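PKS_KS domain-containing protein (Photorhabdus luminescens subsp. laumondii, PDB 6SMO) probably acts as a 3-oxoacyl-[acyl-carrier-protein] synthase (ketosynthase) and binds a pentaketo-dodecanal chain in its pocket. Local coordinates at residues 34-39 with 45-50; 359-364 with 383-388. One frame throughout, in Å; residues are numbered along the deposited sequence.

Interaction 1: 34-39 with 45-50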
loop_
_atom_site.group_PDB
_atom_site.type_symbol
_atom_site.label_atom_id
_atom_site.label_comp_id
_atom_site.label_asym_id
_atom_site.label_seq_id
_atom_site.Cartn_x
_atom_site.Cartn_y
_atom_site.Cartn_z
ATOM N N LEU B 34 -15.081 14.792 10.665
ATOM C CA LEU B 34 -14.105 13.877 11.316
ATOM C C LEU B 34 -14.850 12.698 11.947
ATOM O O LEU B 34 -15.891 12.930 12.594
ATOM C CB LEU B 34 -13.320 14.641 12.387
ATOM C CG LEU B 34 -12.441 15.787 11.890
ATOM C CD1 LEU B 34 -11.823 16.528 13.064
ATOM C CD2 LEU B 34 -11.355 15.284 10.952
ATOM N N GLY B 35 -14.321 11.485 11.760
ATOM C CA GLY B 35 -14.773 10.251 12.430
ATOM C C GLY B 35 -13.583 9.384 12.796
ATOM O O GLY B 35 -12.720 9.177 11.919
ATOM N N VAL B 36 -13.521 8.908 14.043
ATOM C CA VAL B 36 -12.344 8.163 14.582
ATOM C C VAL B 36 -12.819 7.044 15.518
ATOM O O VAL B 36 -13.721 7.292 16.343
ATOM C CB VAL B 36 -11.353 9.117 15.281
ATOM C CG1 VAL B 36 -11.999 9.894 16.419
ATOM C CG2 VAL B 36 -10.108 8.390 15.763
ATOM N N VAL B 37 -12.229 5.856 15.359
ATOM C CA VAL B 37 -12.287 4.709 16.314
ATOM C C VAL B 37 -10.845 4.410 16.737
ATOM O O VAL B 37 -10.130 3.764 15.950
ATOM C CB VAL B 37 -12.961 3.474 15.682
ATOM C CG1 VAL B 37 -13.007 2.295 16.643
ATOM C CG2 VAL B 37 -14.354 3.793 15.162
ATOM N N ALA B 38 -10.433 4.888 17.916
ATOM C CA ALA B 38 -9.041 4.811 18.419
ATOM C C ALA B 38 -9.021 4.217 19.826
ATOM O O ALA B 38 -10.031 4.245 20.527
ATOM C CB ALA B 38 -8.411 6.182 18.393
ATOM N N PRO B 39 -7.875 3.647 20.271
ATOM C CA PRO B 39 -7.733 3.151 21.642
ATOM C C PRO B 39 -7.870 4.247 22.711
ATOM O O PRO B 39 -8.264 3.926 23.817
ATOM C CB PRO B 39 -6.313 2.560 21.676
ATOM C CG PRO B 39 -5.992 2.282 20.225
ATOM C CD PRO B 39 -6.668 3.404 19.468
ATOM N N ASN B 45 -15.582 13.428 20.334
ATOM C CA ASN B 45 -15.685 14.057 21.680
ATOM C C ASN B 45 -14.810 13.291 22.681
ATOM O O ASN B 45 -13.998 13.943 23.366
ATOM C CB ASN B 45 -17.137 14.135 22.162
ATOM C CG ASN B 45 -18.013 15.003 21.280
ATOM O OD1 ASN B 45 -17.531 15.931 20.635
ATOM N ND2 ASN B 45 -19.303 14.709 21.249
ATOM N N GLU B 46 -14.970 11.964 22.754
ATOM C CA GLU B 46 -14.234 11.079 23.700
ATOM C C GLU B 46 -12.749 11.039 23.316
ATOM O O GLU B 46 -11.906 11.117 24.230
ATOM C CB GLU B 46 -14.835 9.670 23.704
ATOM C CG GLU B 46 -14.347 8.806 24.854
ATOM C CD GLU B 46 -14.720 7.336 24.747
ATOM O OE1 GLU B 46 -13.850 6.489 25.033
ATOM O OE2 GLU B 46 -15.877 7.043 24.384
ATOM N N PHE B 47 -12.454 10.922 22.016
ATOM C CA PHE B 47 -11.081 10.844 21.447
ATOM C C PHE B 47 -10.264 12.070 21.874
ATOM O O PHE B 47 -9.123 11.886 22.341
ATOM C CB PHE B 47 -11.132 10.724 19.921
ATOM C CG PHE B 47 -9.790 10.789 19.234
ATOM C CD1 PHE B 47 -8.899 9.729 19.317
ATOM C CD2 PHE B 47 -9.418 11.906 18.501
ATOM C CE1 PHE B 47 -7.668 9.787 18.683
ATOM C CE2 PHE B 47 -8.186 11.962 17.868
ATOM C CZ PHE B 47 -7.313 10.903 17.960
ATOM N N TRP B 48 -10.829 13.273 21.718
ATOM C CA TRP B 48 -10.138 14.566 21.985
ATOM C C TRP B 48 -9.829 14.708 23.480
ATOM O O TRP B 48 -8.671 15.031 23.810
ATOM C CB TRP B 48 -10.960 15.760 21.483
ATOM C CG TRP B 48 -10.361 17.071 21.887
ATOM C CD1 TRP B 48 -10.834 17.942 22.826
ATOM C CD2 TRP B 48 -9.129 17.635 21.403
ATOM N NE1 TRP B 48 -9.995 19.018 22.941
ATOM C CE2 TRP B 48 -8.941 18.858 22.081
ATOM C CE3 TRP B 48 -8.177 17.234 20.459
ATOM C CZ2 TRP B 48 -7.840 19.681 21.840
ATOM C CZ3 TRP B 48 -7.090 18.047 20.221
ATOM C CH2 TRP B 48 -6.926 19.254 20.903
ATOM N N ASN B 49 -10.835 14.496 24.336
ATOM C CA ASN B 49 -10.753 14.683 25.811
ATOM C C ASN B 49 -9.557 13.905 26.373
ATOM O O ASN B 49 -8.825 14.475 27.202
ATOM C CB ASN B 49 -12.047 14.258 26.513
ATOM C CG ASN B 49 -13.203 15.204 26.260
ATOM O OD1 ASN B 49 -13.002 16.392 26.019
ATOM N ND2 ASN B 49 -14.419 14.686 26.319
ATOM N N ASN B 50 -9.370 12.656 25.932
ATOM C CA ASN B 50 -8.333 11.730 26.461
ATOM C C ASN B 50 -6.941 12.199 26.016
ATOM O O ASN B 50 -6.038 12.228 26.877
ATOM C CB ASN B 50 -8.618 10.278 26.067
ATOM C CG ASN B 50 -9.777 9.678 26.837
ATOM O OD1 ASN B 50 -10.717 9.151 26.248
ATOM N ND2 ASN B 50 -9.725 9.762 28.156
#
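Phe47 meets Val36 and Ala38 where helix 44-53 lies against the end of strand 29-37, the first strand of the thiolase-like core, and a single aromatic ring bridges strand and helix. Segment 45-50 lies within that helix, and in it Phe47 carries the whole contact. Its CG stands anti to the backbone N (chi1 174°), which carries the ring off the helix toward the strand. Val36 comes at it crosswise, near a right angle. Val36 CG2 sits over one face of the Phe47 ring as a CH-pi contact, 4.1 Å from the centroid and displaced toward the rim, while Val36 CG1 packs at the root of the ring, 3.7 Å from Phe47 CG. Ala38 CB closes on the CD1-CE1 side, 3.7 Å from Phe47 CE1, approaching obliquely. Ile377, Ala381 and Leu363 also touch Phe47. Trp48, next in sequence, packs on Leu384 and has a cation-pi contact with Lys388. Across these two segments the contact is buried apolar packing, carbon against carbon, which depends on shape and dispersion; the polar link nearby is the backbone bond of Val36 with Gly43, just ahead of the helix.

Interaction 2: 359-364 with 383-388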
loop_
_atom_site.group_PDB
_atom_site.type_symbol
_atom_site.label_atom_id
_atom_site.label_comp_id
_atom_site.label_asym_id
_atom_site.label_seq_id
_atom_site.Cartn_x
_atom_site.Cartn_y
_atom_site.Cartn_z
ATOM N N PRO B 359 6.919 23.304 18.340
ATOM C CA PRO B 359 6.366 22.125 19.009
ATOM C C PRO B 359 6.145 20.956 18.036
ATOM O O PRO B 359 5.475 21.144 17.035
ATOM C CB PRO B 359 5.026 22.615 19.589
ATOM C CG PRO B 359 5.163 24.121 19.648
ATOM C CD PRO B 359 6.036 24.474 18.464
ATOM N N ILE B 360 6.728 19.795 18.350
ATOM C CA ILE B 360 6.613 18.524 17.572
ATOM C C ILE B 360 6.066 17.448 18.516
ATOM O O ILE B 360 6.591 17.347 19.634
ATOM C CB ILE B 360 7.981 18.120 16.981
ATOM C CG1 ILE B 360 8.626 19.257 16.184
ATOM C CG2 ILE B 360 7.862 16.853 16.147
ATOM C CD1 ILE B 360 10.132 19.175 16.106
ATOM N N ASN B 361 5.056 16.678 18.099
ATOM C CA ASN B 361 4.443 15.623 18.954
ATOM C C ASN B 361 4.216 14.337 18.153
ATOM O O ASN B 361 4.273 14.379 16.907
ATOM C CB ASN B 361 3.143 16.092 19.614
ATOM C CG ASN B 361 2.087 16.558 18.633
ATOM O OD1 ASN B 361 2.264 16.461 17.421
ATOM N ND2 ASN B 361 0.981 17.067 19.150
ATOM N N SER B 362 3.981 13.238 18.877
ATOM C CA SER B 362 3.592 11.904 18.354
ATOM C C SER B 362 2.389 11.389 19.154
ATOM O O SER B 362 2.496 11.326 20.394
ATOM C CB SER B 362 4.746 10.940 18.425
ATOM O OG SER B 362 4.356 9.646 17.990
ATOM N N LEU B 363 1.294 11.043 18.471
ATOM C CA LEU B 363 0.054 10.513 19.100
ATOM C C LEU B 363 0.267 9.048 19.504
ATOM O O LEU B 363 -0.486 8.565 20.371
ATOM C CB LEU B 363 -1.116 10.644 18.120
ATOM C CG LEU B 363 -2.507 10.549 18.746
ATOM C CD1 LEU B 363 -2.863 11.835 19.474
ATOM C CD2 LEU B 363 -3.557 10.226 17.695
ATOM N N LYS B 364 1.261 8.380 18.907
ATOM C CA LYS B 364 1.559 6.935 19.117
ATOM C C LYS B 364 2.037 6.679 20.554
ATOM O O LYS B 364 2.107 5.495 20.935
ATOM C CB LYS B 364 2.602 6.449 18.106
ATOM C CG LYS B 364 2.146 6.439 16.653
ATOM C CD LYS B 364 3.182 5.870 15.706
ATOM C CE LYS B 364 2.744 5.859 14.256
ATOM N NZ LYS B 364 2.661 7.224 13.687
ATOM N N CYS B 383 -6.535 17.896 12.867
ATOM C CA CYS B 383 -7.679 18.768 12.483
ATOM C C CYS B 383 -8.318 19.373 13.740
ATOM O O CYS B 383 -8.640 20.575 13.710
ATOM C CB CYS B 383 -8.710 18.000 11.664
ATOM S SG CYS B 383 -8.096 17.508 10.031
ATOM N N LEU B 384 -8.474 18.572 14.801
ATOM C CA LEU B 384 -9.036 19.004 16.112
ATOM C C LEU B 384 -8.073 19.983 16.797
ATOM O O LEU B 384 -8.563 20.938 17.432
ATOM C CB LEU B 384 -9.283 17.771 16.988
ATOM C CG LEU B 384 -10.415 16.853 16.530
ATOM C CD1 LEU B 384 -10.320 15.492 17.204
ATOM C CD2 LEU B 384 -11.771 17.488 16.794
ATOM N N GLU B 385 -6.760 19.748 16.677
ATOM C CA GLU B 385 -5.691 20.590 17.284
ATOM C C GLU B 385 -5.743 22.005 16.691
ATOM O O GLU B 385 -5.673 22.970 17.476
ATOM C CB GLU B 385 -4.312 19.964 17.064
ATOM C CG GLU B 385 -3.967 18.880 18.067
ATOM C CD GLU B 385 -2.631 18.205 17.815
ATOM O OE1 GLU B 385 -2.446 17.662 16.709
ATOM O OE2 GLU B 385 -1.772 18.232 18.718
ATOM N N ILE B 386 -5.853 22.115 15.362
ATOM C CA ILE B 386 -5.898 23.413 14.620
ATOM C C ILE B 386 -7.200 24.144 14.974
ATOM O O ILE B 386 -7.139 25.369 15.207
ATOM C CB ILE B 386 -5.748 23.188 13.100
ATOM C CG1 ILE B 386 -4.342 22.690 12.748
ATOM C CG2 ILE B 386 -6.110 24.447 12.322
ATOM C CD1 ILE B 386 -4.224 22.088 11.368
ATOM N N GLU B 387 -8.322 23.419 15.002
ATOM C CA GLU B 387 -9.672 23.952 15.344
ATOM C C GLU B 387 -9.643 24.591 16.736
ATOM O O GLU B 387 -10.064 25.760 16.856
ATOM C CB GLU B 387 -10.727 22.844 15.298
ATOM C CG GLU B 387 -11.804 23.075 14.255
ATOM C CD GLU B 387 -12.972 23.922 14.731
ATOM O OE1 GLU B 387 -13.258 24.949 14.083
ATOM O OE2 GLU B 387 -13.595 23.547 15.744
ATOM N N LYS B 388 -9.158 23.850 17.737
ATOM C CA LYS B 388 -9.242 24.218 19.177
ATOM C C LYS B 388 -7.974 24.961 19.620
ATOM O O LYS B 388 -7.897 25.315 20.814
ATOM C CB LYS B 388 -9.499 22.958 20.010
ATOM C CG LYS B 388 -10.884 22.348 19.825
ATOM C CD LYS B 388 -10.992 20.913 20.294
ATOM C CE LYS B 388 -12.358 20.308 20.040
ATOM N NZ LYS B 388 -13.353 20.748 21.049
#
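The backbones stay well apart, 11.4 Å between the CA atoms of Asn361 and Glu385, where the short strand 360-361, at one edge of the mixed sheet of this chain in its thiolase-like fold, runs past the last turns of helix 372-388. Two polar side chains span that gap from opposite directions. Asn361 directs its amide toward the helix, and Glu385 reaches back with its chain extended beyond CG, which brings the carboxylate to the strand. Asn361 ND2 donates to Glu385 OE2 at 3.0 Å, with an N-H...O angle of 138°, a bent bond. The amide and carboxylate planes lie only 21° apart, and the bond enters the syn lone pair of OE2.

Further partners surround this buried pair. Tyr328 OH, on the neighbouring strand 326-330, is the strongest partner of Asn361 ND2, whose two hydrogens are shared among three neighbours: Tyr328 OH, His392 O and Glu385 OE2. Tyr328 OH also bonds weakly to Glu385 OE1, and His392 N bonds to Glu385 OE2. OE2 is thus gripped by two N-H groups, which probably favours a charged carboxylate in these buried surroundings. Beyond the strand the chain turns into helix 364-367, and Ser362 OG accepts a weak capping bond from Lys364 N at 3.5 Å. Lys364 in turn forms a salt bridge to Glu378, a second polar tie to helix 372-388. Where the flat groups of strand and helix meet, Glu385 OE2 lies nearly in the plane of the Asn361 amide, 1° out of it.

How the interactions relate
Interactions 1 and 2 illustrate two ways of seating a helix beside the same sheet, one apolar and one polar, with centres about 13 Å apart. They meet directly along helix 372-388: Leu34 CD1 lies 3.7 Å from Cys383 CB, and Trp48 CE3 lies 3.7 Å from Leu384 CB. With the cation-pi pair of Trp48 and Lys388 added, helix 44-53 packs on the C-terminal part of helix 372-388. Leu363, from the loop of interaction 2, touches the Phe47 ring of interaction 1. Toward the ligand pocket, Lys364 touches His369, one of the residues lining the polyketone site, which links interaction 2 to that pocket's wall.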